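CD180 antigen (Mus musculus, PDB 3T6Q) probably cooperates with MD-1 and TLR4 in the innate immune response of B cells to bacterial lipopolysaccharide, leading to NF-kappa-B activation. Local coordinates at residues 267-271 with 272-276; 292-295 with 296-299; 283-287 with 288-292; 216-219 with 220-224. One frame throughout, in Å; residues are numbered along the deposited sequence. Where two conformers were deposited one is given.

How the interactions relate
These four local contacts lie in nearby coils of a leucine-rich repeat solenoid, each coil a strand and a return loop. Along the chain the order is 4, 1, 3, 2. Interaction 4 spans helix 215-221 and the residues just after it, between strands 203-208 and 226-231. Interaction 1 is in the return loop between strands 255-260 and 282-284, in LRR 8; interactions 3 and 2 follow one another in LRR 9 and share E292. Centres of 1 and 2 are 7 Å apart, and those of 1 and 3 are 12 Å apart; both pairs touch, showing successive coils stacking on each other. Interaction 4 stands about 19 Å, centre to centre, from interaction 1, without touching it.

Interaction 1: 267-271 with 272-276. With CU (copper (II) ion), chain J.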
loop_
_atom_site.group_PDB
_atom_site.type_symbol
_atom_site.label_atom_id
_atom_site.label_comp_id
_atom_site.label_asym_id
_atom_site.label_seq_id
_atom_site.Cartn_x
_atom_site.Cartn_y
_atom_site.Cartn_z
ATOM N N PHE A 267 -2.719 -15.424 -32.532
ATOM C CA PHE A 267 -2.360 -15.292 -33.985
ATOM C C PHE A 267 -1.426 -16.394 -34.555
ATOM O O PHE A 267 -0.366 -16.673 -33.981
ATOM C CB PHE A 267 -1.753 -13.898 -34.268
ATOM C CG PHE A 267 -1.358 -13.685 -35.714
ATOM C CD1 PHE A 267 -0.008 -13.723 -36.099
ATOM C CD2 PHE A 267 -2.329 -13.456 -36.699
ATOM C CE1 PHE A 267 0.366 -13.535 -37.435
ATOM C CE2 PHE A 267 -1.960 -13.276 -38.037
ATOM C CZ PHE A 267 -0.613 -13.316 -38.406
ATOM N N ASN A 268 -1.805 -17.011 -35.680
ATOM C CA ASN A 268 -0.973 -18.079 -36.319
ATOM C C ASN A 268 -0.795 -19.313 -35.422
ATOM O O ASN A 268 0.274 -19.902 -35.264
ATOM C CB ASN A 268 0.397 -17.587 -36.851
ATOM C CG ASN A 268 1.024 -18.570 -37.862
ATOM O OD1 ASN A 268 2.234 -18.786 -37.900
ATOM N ND2 ASN A 268 0.188 -19.175 -38.666
ATOM N N ILE A 269 -1.917 -19.691 -34.871
ATOM C CA ILE A 269 -2.090 -20.804 -33.986
ATOM C C ILE A 269 -1.800 -22.173 -34.683
ATOM O O ILE A 269 -2.168 -22.393 -35.839
ATOM C CB ILE A 269 -3.558 -20.660 -33.507
ATOM C CG1 ILE A 269 -3.903 -21.536 -32.365
ATOM C CG2 ILE A 269 -4.552 -20.941 -34.632
ATOM C CD1 ILE A 269 -5.345 -21.306 -31.979
ATOM N N SER A 270 -1.141 -23.078 -33.965
ATOM C CA SER A 270 -0.952 -24.457 -34.403
ATOM C C SER A 270 -2.298 -25.183 -34.369
ATOM O O SER A 270 -3.127 -24.919 -33.470
ATOM C CB SER A 270 0.049 -25.161 -33.456
ATOM O OG SER A 270 -0.123 -26.575 -33.543
ATOM N N SER A 271 -2.515 -26.119 -35.285
ATOM C CA SER A 271 -3.688 -26.988 -35.208
ATOM C C SER A 271 -3.706 -27.911 -33.966
ATOM O O SER A 271 -4.738 -28.544 -33.646
ATOM C CB SER A 271 -3.784 -27.818 -36.476
ATOM O OG SER A 271 -2.575 -28.562 -36.649
ATOM N N ASN A 272 -2.565 -28.013 -33.279
ATOM C CA ASN A 272 -2.466 -28.819 -32.050
ATOM C C ASN A 272 -2.654 -28.010 -30.762
ATOM O O ASN A 272 -2.510 -28.552 -29.648
ATOM C CB ASN A 272 -1.109 -29.542 -31.999
ATOM C CG ASN A 272 -1.188 -30.852 -31.247
ATOM O OD1 ASN A 272 -2.274 -31.429 -31.107
ATOM N ND2 ASN A 272 -0.028 -31.339 -30.769
ATOM N N THR A 273 -3.007 -26.726 -30.895
ATOM C CA THR A 273 -3.020 -25.815 -29.732
ATOM C C THR A 273 -3.975 -26.285 -28.611
ATOM O O THR A 273 -3.637 -26.156 -27.438
ATOM C CB THR A 273 -3.418 -24.387 -30.141
ATOM O OG1 THR A 273 -2.465 -23.900 -31.090
ATOM C CG2 THR A 273 -3.466 -23.430 -28.908
ATOM N N PHE A 274 -5.152 -26.809 -28.984
ATOM C CA PHE A 274 -6.181 -27.131 -27.996
ATOM C C PHE A 274 -6.334 -28.630 -27.698
ATOM O O PHE A 274 -7.350 -29.059 -27.130
ATOM C CB PHE A 274 -7.529 -26.519 -28.424
ATOM C CG PHE A 274 -7.465 -25.005 -28.555
ATOM C CD1 PHE A 274 -7.416 -24.198 -27.407
ATOM C CD2 PHE A 274 -7.425 -24.406 -29.803
ATOM C CE1 PHE A 274 -7.334 -22.792 -27.508
ATOM C CE2 PHE A 274 -7.364 -22.999 -29.918
ATOM C CZ PHE A 274 -7.304 -22.203 -28.783
ATOM N N HIS A 275 -5.313 -29.425 -28.010
ATOM C CA HIS A 275 -5.461 -30.880 -27.785
ATOM C C HIS A 275 -5.673 -31.279 -26.327
ATOM O O HIS A 275 -6.247 -32.333 -26.106
ATOM C CB HIS A 275 -4.298 -31.680 -28.404
ATOM C CG HIS A 275 -2.993 -31.548 -27.648
ATOM N ND1 HIS A 275 -2.072 -30.594 -27.924
ATOM C CD2 HIS A 275 -2.483 -32.287 -26.577
ATOM C CE1 HIS A 275 -1.015 -30.725 -27.094
ATOM N NE2 HIS A 275 -1.270 -31.761 -26.268
ATOM N N CYS A 276 -5.244 -30.455 -25.338
ATOM C CA CYS A 276 -5.593 -30.701 -23.921
ATOM C C CYS A 276 -6.962 -30.202 -23.414
ATOM O O CYS A 276 -7.259 -30.314 -22.198
ATOM C CB CYS A 276 -4.476 -30.241 -22.954
ATOM S SG CYS A 276 -3.118 -31.443 -22.896
HETATM CU CU CU J . 0.294 -32.364 -25.100
HETATM O O HOH W 1 -0.311 -22.185 -31.171
HETATM O O HOH W 2 -6.128 -27.951 -31.364
#
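Two overlapping type I beta turns, S270 to T273 and N272 to H275, lie in the return loop of LRR 8, and S270 ties the first one together from both its backbone and its side chain. The carbonyl oxygen of S270 accepts twice: T273 OG1 lies 2.7 Å from S270 O, tilted moderately (20°) from the carbonyl plane, whereas T273 N reaches S270 O from well above that plane at 3.1 Å. The hydroxyl of S270 meanwhile takes the amide of N272, OG to N 2.8 Å, which is an ST turn. With chi1 -60°, T273 sets OG1 beside its own backbone N, where it can meet S270 O, and a water bridges this hydroxyl to S270 N. A second water joins S271 O to F274 N.

Such loops carry the chain of a leucine-rich repeat back toward the next strand while sending apolar side chains inward. Here I269 crosses T273 at about a right angle and brings CG1 to 3.0 Å from T273 OG1, a tight approach. I269 CD1 meets F274 CE2 obliquely at 3.3 Å. In the second turn the H275 ring is held by ND1 donating to N272 O, 2.7 Å away and in the carbonyl plane (N-H...O 169°). The other ring nitrogen, H275 NE2, binds copper at 2.0 Å; E249 is the other protein ligand, and C276 nearby forms a disulfide with C252.

Interaction 2: 292-295 with 296-299; sequences ELPS and GLVG
L293 and L297 face each other through their methyl groups, with L293 CD2 4.2 Å from L297 CD2 where the two side chains cross obliquely. L293 points toward the following segment, and its carbonyl bonds outward to the hydroxyl of S320 in the next coil. P294 next offers two surfaces. Its ring carbon CG packs against the other branch of the same leucine, at 4.0 Å from L297 CD1, while P294 O comes within 3.7 Å of L297 CB. With CG anti to the backbone N (chi1 -174°), L297 brings CD1 to the proline and CD2 to L293. The S295 side chain points away overall, and its contact with what follows is that of chain neighbours; G296, at a positive phi of 57°, redirects the chain so that L297 comes back toward P294. L297 is the centre of an inverse gamma turn.

N323 of the next coil bonds both P294 O, through ND2, and L297 N, through OD1, fixing the bend from outside. P294 also rests on I269 and L297 on F274 of the preceding coil. The leucine-proline pair and, after two intervening residues, a buried leucine match the L-P-x-x-L pattern common in leucine-rich repeats.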
loop_
_atom_site.group_PDB
_atom_site.type_symbol
_atom_site.label_atom_id
_atom_site.label_comp_id
_atom_site.label_asym_id
_atom_site.label_seq_id
_atom_site.Cartn_x
_atom_site.Cartn_y
_atom_site.Cartn_z
ATOM N N GLU A 292 -7.686 -16.374 -38.342
ATOM C CA GLU A 292 -8.261 -17.615 -38.898
ATOM C C GLU A 292 -7.934 -18.761 -37.929
ATOM O O GLU A 292 -7.014 -18.633 -37.108
ATOM C CB GLU A 292 -7.696 -17.962 -40.315
ATOM C CG GLU A 292 -6.220 -18.365 -40.380
ATOM C CD GLU A 292 -5.781 -18.722 -41.798
ATOM O OE1 GLU A 292 -5.606 -19.915 -42.096
ATOM O OE2 GLU A 292 -5.641 -17.817 -42.636
ATOM N N LEU A 293 -8.660 -19.865 -38.078
ATOM C CA LEU A 293 -8.383 -21.098 -37.346
ATOM C C LEU A 293 -8.183 -22.207 -38.375
ATOM O O LEU A 293 -8.894 -22.275 -39.359
ATOM C CB LEU A 293 -9.528 -21.447 -36.375
ATOM C CG LEU A 293 -9.814 -20.504 -35.189
ATOM C CD1 LEU A 293 -11.038 -20.946 -34.460
ATOM C CD2 LEU A 293 -8.644 -20.482 -34.190
ATOM N N PRO A 294 -7.180 -23.067 -38.152
ATOM C CA PRO A 294 -6.902 -24.172 -39.076
ATOM C C PRO A 294 -8.006 -25.209 -38.961
ATOM O O PRO A 294 -8.659 -25.279 -37.914
ATOM C CB PRO A 294 -5.581 -24.745 -38.533
ATOM C CG PRO A 294 -5.551 -24.312 -37.098
ATOM C CD PRO A 294 -6.181 -22.951 -37.089
ATOM N N SER A 295 -8.236 -26.000 -40.001
ATOM C CA SER A 295 -9.077 -27.186 -39.862
ATOM C C SER A 295 -8.293 -28.259 -39.040
ATOM O O SER A 295 -7.111 -28.105 -38.834
ATOM C CB SER A 295 -9.455 -27.739 -41.235
ATOM O OG SER A 295 -8.258 -27.989 -41.978
ATOM N N GLY A 296 -8.949 -29.327 -38.595
ATOM C CA GLY A 296 -8.306 -30.349 -37.743
ATOM C C GLY A 296 -7.728 -29.727 -36.474
ATOM O O GLY A 296 -6.674 -30.155 -36.011
ATOM N N LEU A 297 -8.398 -28.694 -35.929
ATOM C CA LEU A 297 -8.014 -28.075 -34.664
ATOM C C LEU A 297 -8.525 -29.001 -33.556
ATOM O O LEU A 297 -9.623 -28.792 -33.036
ATOM C CB LEU A 297 -8.660 -26.670 -34.511
ATOM C CG LEU A 297 -8.274 -25.787 -33.306
ATOM C CD1 LEU A 297 -6.808 -25.360 -33.421
ATOM C CD2 LEU A 297 -9.146 -24.527 -33.212
ATOM N N VAL A 298 -7.723 -30.010 -33.188
ATOM C CA VAL A 298 -8.155 -31.121 -32.301
ATOM C C VAL A 298 -8.468 -30.657 -30.852
ATOM O O VAL A 298 -7.882 -29.657 -30.374
ATOM C CB VAL A 298 -7.085 -32.254 -32.247
ATOM C CG1 VAL A 298 -7.006 -32.982 -33.593
ATOM C CG2 VAL A 298 -5.728 -31.649 -31.914
ATOM N N GLY A 299 -9.382 -31.383 -30.186
ATOM C CA GLY A 299 -9.584 -31.249 -28.735
ATOM C C GLY A 299 -10.808 -30.420 -28.338
ATOM O O GLY A 299 -11.041 -30.158 -27.154
#

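Interaction 3: 283-287 with 288-292; sequences LDLTA and THLSE
T288 folds back onto L285 at the turn that follows strand 282-284 in LRR 9. In the repeat pattern of leucines at 283, 285 and 290, it takes the position that an asparagine commonly holds in leucine-rich repeats, as N311 does one coil later. Starting at the root of the side chain, T288 CB lies 3.6 Å from L285 O. The hydroxyl then makes the polar contact: T288 OG1 donates to L285 O at 2.8 Å, approaching with a C=O...donor angle of 132° and tilted 32° from the carbonyl plane. With chi1 50°, OG1 sits between the backbone N and the carbonyl carbon, and this folds it back to the strand end. The methyl branch, T288 CG2, leans over the same stretch of backbone, 3.4 Å from L285 O and 3.6 Å from T286 O.

L285 O has a further donor in N311 ND2, and N311 OD1 accepts from T288 N and L290 N, so the asparagine of the next coil clasps the turn. L285 CB packs on L290 CD1 at 4.2 Å, and L285 also touches F266 and F274 of the preceding coil. T286 and A287 also pack against polar side chains of another protein chain. In an Asx turn at the strand end, D284 OD1 accepts T286 N at 2.9 Å nearly along its C-O axis; the same oxygen, D284 OD1, also accepts T286 OG1 at 2.6 Å with its syn lone pair.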
loop_
_atom_site.group_PDB
_atom_site.type_symbol
_atom_site.label_atom_id
_atom_site.label_comp_id
_atom_site.label_asym_id
_atom_site.label_seq_id
_atom_site.Cartn_x
_atom_site.Cartn_y
_atom_site.Cartn_z
ATOM N N LEU A 283 -15.243 -22.126 -24.021
ATOM C CA LEU A 283 -13.905 -21.571 -24.268
ATOM C C LEU A 283 -14.060 -20.125 -24.769
ATOM O O LEU A 283 -14.821 -19.840 -25.722
ATOM C CB LEU A 283 -13.117 -22.422 -25.291
ATOM C CG LEU A 283 -11.865 -21.813 -25.940
ATOM C CD1 LEU A 283 -10.809 -21.639 -24.846
ATOM C CD2 LEU A 283 -11.423 -22.804 -26.999
ATOM N N ASP A 284 -13.352 -19.222 -24.120
ATOM C CA ASP A 284 -13.447 -17.787 -24.487
ATOM C C ASP A 284 -12.107 -17.283 -25.019
ATOM O O ASP A 284 -11.129 -17.170 -24.261
ATOM C CB ASP A 284 -13.873 -16.947 -23.270
ATOM C CG ASP A 284 -14.301 -15.528 -23.663
ATOM O OD1 ASP A 284 -13.598 -14.885 -24.504
ATOM O OD2 ASP A 284 -15.372 -15.088 -23.166
ATOM N N LEU A 285 -12.075 -16.924 -26.300
ATOM C CA LEU A 285 -10.839 -16.414 -26.944
ATOM C C LEU A 285 -11.000 -14.959 -27.416
ATOM O O LEU A 285 -10.499 -14.582 -28.480
ATOM C CB LEU A 285 -10.456 -17.335 -28.087
ATOM C CG LEU A 285 -10.099 -18.790 -27.663
ATOM C CD1 LEU A 285 -10.005 -19.687 -28.898
ATOM C CD2 LEU A 285 -8.771 -18.828 -26.899
ATOM N N THR A 286 -11.726 -14.163 -26.620
ATOM C CA THR A 286 -11.989 -12.756 -26.918
ATOM C C THR A 286 -10.685 -11.981 -27.154
ATOM O O THR A 286 -9.743 -12.057 -26.329
ATOM C CB THR A 286 -12.766 -12.085 -25.776
ATOM O OG1 THR A 286 -14.061 -12.663 -25.691
ATOM C CG2 THR A 286 -12.929 -10.532 -26.077
ATOM N N ALA A 287 -10.611 -11.297 -28.285
ATOM C CA ALA A 287 -9.494 -10.355 -28.566
ATOM C C ALA A 287 -8.108 -11.018 -28.495
ATOM O O ALA A 287 -7.193 -10.453 -27.891
ATOM C CB ALA A 287 -9.572 -9.152 -27.627
ATOM N N THR A 288 -7.951 -12.169 -29.134
ATOM C CA THR A 288 -6.695 -12.916 -29.070
ATOM C C THR A 288 -5.889 -12.807 -30.360
ATOM O O THR A 288 -4.971 -13.627 -30.610
ATOM C CB THR A 288 -6.926 -14.424 -28.740
ATOM O OG1 THR A 288 -7.943 -14.980 -29.612
ATOM C CG2 THR A 288 -7.294 -14.583 -27.215
ATOM N N HIS A 289 -6.192 -11.783 -31.165
ATOM C CA HIS A 289 -5.508 -11.523 -32.480
ATOM C C HIS A 289 -5.661 -12.633 -33.496
ATOM O O HIS A 289 -4.805 -12.820 -34.356
ATOM C CB HIS A 289 -4.040 -11.203 -32.256
ATOM C CG HIS A 289 -3.827 -10.101 -31.260
ATOM N ND1 HIS A 289 -3.717 -8.803 -31.628
ATOM C CD2 HIS A 289 -3.802 -10.120 -29.854
ATOM C CE1 HIS A 289 -3.577 -8.036 -30.522
ATOM N NE2 HIS A 289 -3.618 -8.846 -29.441
ATOM N N LEU A 290 -6.733 -13.411 -33.399
ATOM C CA LEU A 290 -7.013 -14.461 -34.400
ATOM C C LEU A 290 -7.470 -13.898 -35.743
ATOM O O LEU A 290 -8.398 -13.063 -35.788
ATOM C CB LEU A 290 -8.099 -15.434 -33.879
ATOM C CG LEU A 290 -7.805 -16.289 -32.636
ATOM C CD1 LEU A 290 -9.068 -17.023 -32.091
ATOM C CD2 LEU A 290 -6.709 -17.278 -32.987
ATOM N N SER A 291 -6.846 -14.359 -36.827
ATOM C CA SER A 291 -7.274 -13.976 -38.187
ATOM C C SER A 291 -7.916 -15.175 -38.889
ATOM O O SER A 291 -8.589 -15.029 -39.914
ATOM C CB SER A 291 -6.083 -13.473 -39.004
ATOM O OG SER A 291 -5.082 -14.471 -39.034
ATOM N N GLU A 292 -7.686 -16.374 -38.342
ATOM C CA GLU A 292 -8.261 -17.615 -38.898
ATOM C C GLU A 292 -7.934 -18.761 -37.929
ATOM O O GLU A 292 -7.014 -18.633 -37.108
ATOM C CB GLU A 292 -7.696 -17.962 -40.315
ATOM C CG GLU A 292 -6.220 -18.365 -40.380
ATOM C CD GLU A 292 -5.781 -18.722 -41.798
ATOM O OE1 GLU A 292 -5.606 -19.915 -42.096
ATOM O OE2 GLU A 292 -5.641 -17.817 -42.636
#

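Interaction 4: 216-219 with 220-224. With NAG (2-acetamido-2-deoxy-beta-D-glucopyranose), chain S.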
loop_
_atom_site.group_PDB
_atom_site.type_symbol
_atom_site.label_atom_id
_atom_site.label_comp_id
_atom_site.label_asym_id
_atom_site.label_seq_id
_atom_site.Cartn_x
_atom_site.Cartn_y
_atom_site.Cartn_z
ATOM N N LEU A 216 2.043 -21.468 -17.918
ATOM C CA LEU A 216 2.580 -22.841 -17.790
ATOM C C LEU A 216 2.561 -23.235 -16.313
ATOM O O LEU A 216 2.083 -24.327 -15.967
ATOM C CB LEU A 216 4.008 -22.908 -18.343
ATOM C CG LEU A 216 4.653 -24.112 -19.055
ATOM C CD1 LEU A 216 6.167 -24.019 -18.886
ATOM C CD2 LEU A 216 4.170 -25.409 -18.492
ATOM N N VAL A 217 3.034 -22.327 -15.447
ATOM C CA VAL A 217 3.090 -22.509 -13.999
ATOM C C VAL A 217 1.718 -22.758 -13.401
ATOM O O VAL A 217 1.583 -23.629 -12.537
ATOM C CB VAL A 217 3.776 -21.308 -13.276
ATOM C CG1 VAL A 217 3.331 -21.165 -11.822
ATOM C CG2 VAL A 217 5.280 -21.438 -13.356
ATOM N N ILE A 218 0.713 -22.002 -13.867
ATOM C CA ILE A 218 -0.644 -22.124 -13.355
ATOM C C ILE A 218 -1.239 -23.507 -13.700
ATOM O O ILE A 218 -1.784 -24.195 -12.828
ATOM C CB ILE A 218 -1.603 -21.009 -13.929
ATOM C CG1 ILE A 218 -1.152 -19.590 -13.558
ATOM C CG2 ILE A 218 -3.035 -21.212 -13.456
ATOM C CD1 ILE A 218 -0.964 -19.290 -12.078
ATOM N N PHE A 219 -1.217 -23.870 -14.981
ATOM C CA PHE A 219 -1.777 -25.164 -15.396
ATOM C C PHE A 219 -1.087 -26.327 -14.671
ATOM O O PHE A 219 -1.750 -27.221 -14.157
ATOM C CB PHE A 219 -1.706 -25.352 -16.920
ATOM C CG PHE A 219 -2.669 -24.451 -17.697
ATOM C CD1 PHE A 219 -4.035 -24.604 -17.577
ATOM C CD2 PHE A 219 -2.172 -23.446 -18.530
ATOM C CE1 PHE A 219 -4.916 -23.766 -18.270
ATOM C CE2 PHE A 219 -3.031 -22.609 -19.222
ATOM C CZ PHE A 219 -4.401 -22.786 -19.105
ATOM N N LYS A 220 0.237 -26.308 -14.619
ATOM C CA LYS A 220 0.943 -27.341 -13.876
ATOM C C LYS A 220 0.566 -27.376 -12.372
ATOM O O LYS A 220 0.285 -28.445 -11.807
ATOM C CB LYS A 220 2.449 -27.213 -14.113
ATOM C CG LYS A 220 3.314 -28.160 -13.284
ATOM C CD LYS A 220 4.785 -27.814 -13.512
ATOM C CE LYS A 220 5.124 -27.871 -15.001
ATOM N NZ LYS A 220 6.604 -27.809 -15.222
ATOM N N GLY A 221 0.503 -26.204 -11.745
ATOM C CA GLY A 221 0.181 -26.087 -10.329
ATOM C C GLY A 221 -1.230 -26.515 -9.993
ATOM O O GLY A 221 -1.482 -26.998 -8.908
ATOM N N LEU A 222 -2.153 -26.369 -10.938
ATOM C CA LEU A 222 -3.562 -26.743 -10.711
ATOM C C LEU A 222 -3.895 -28.218 -10.948
ATOM O O LEU A 222 -5.075 -28.626 -10.907
ATOM C CB LEU A 222 -4.487 -25.899 -11.609
ATOM C CG LEU A 222 -4.488 -24.372 -11.386
ATOM C CD1 LEU A 222 -5.584 -23.713 -12.223
ATOM C CD2 LEU A 222 -4.655 -23.971 -9.934
ATOM N N LYS A 223 -2.882 -29.014 -11.220
ATOM C CA LYS A 223 -3.054 -30.467 -11.329
ATOM C C LYS A 223 -4.039 -31.073 -10.315
ATOM O O LYS A 223 -3.991 -30.770 -9.119
ATOM C CB LYS A 223 -1.690 -31.156 -11.211
ATOM C CG LYS A 223 -1.822 -32.682 -11.381
ATOM C CD LYS A 223 -0.453 -33.332 -11.355
ATOM C CE LYS A 223 -0.548 -34.865 -11.500
ATOM N NZ LYS A 223 0.771 -35.481 -11.194
ATOM N N ASN A 224 -4.965 -31.879 -10.828
ATOM C CA ASN A 224 -5.935 -32.606 -10.022
ATOM C C ASN A 224 -7.139 -31.804 -9.508
ATOM O O ASN A 224 -7.995 -32.350 -8.818
ATOM C CB ASN A 224 -5.219 -33.349 -8.867
ATOM C CG ASN A 224 -5.983 -34.575 -8.419
ATOM O OD1 ASN A 224 -6.361 -34.731 -7.246
ATOM N ND2 ASN A 224 -6.234 -35.447 -9.369
HETATM C C1 NAG S . -6.938 -36.658 -9.101
HETATM C C2 NAG S . -7.860 -36.949 -10.278
HETATM C C3 NAG S . -8.442 -38.369 -10.161
HETATM C C4 NAG S . -7.317 -39.366 -9.846
HETATM C C5 NAG S . -6.607 -38.906 -8.566
HETATM C C6 NAG S . -5.586 -39.898 -7.991
HETATM C C7 NAG S . -8.849 -34.971 -11.291
HETATM C C8 NAG S . -9.989 -33.986 -11.307
HETATM N N2 NAG S . -8.918 -35.960 -10.406
HETATM O O3 NAG S . -9.144 -38.701 -11.341
HETATM O O4 NAG S . -7.859 -40.652 -9.715
HETATM O O5 NAG S . -5.968 -37.679 -8.905
HETATM O O6 NAG S . -4.555 -39.984 -8.929
HETATM O O7 NAG S . -7.896 -34.827 -12.046
#
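K220 and L216 are joined by a nearly straight bond, K220 N to L216 O at 3.0 Å (N-H...O 170°), one of the i to i+4 bonds of helix 215-221, a short alpha helix on the return side of a leucine-rich repeat between strands 203-208 and 226-231. G221 N follows with V217 O at 2.9 Å. L222 N reaches I218 O, also at 2.9 Å but more bent (140°), and adds a weak bond to F219 O. Past this point the helical pattern gives way: K223 N bonds K220 O instead, at 3.3 Å, and the chain leaves toward strand 226-231.

I218, F219 and L222 are the buried residues. I218 and L222 lie side by side and point the same way; I218 CG2, set opposite its backbone N, comes to 3.8 Å from L222 CD1, and L222 CG approaches I218 O closely, at 3.1 Å. L222 continues inward to I227 and L230 of the next strand, while the F219 ring meets that of F248. K220 runs out to the surface. Beyond the helix, N224 OD1 accepts from S201 N. The N-linked sugar hangs from the same amide, N224 ND2 bonded to NAG C1 at 1.4 Å.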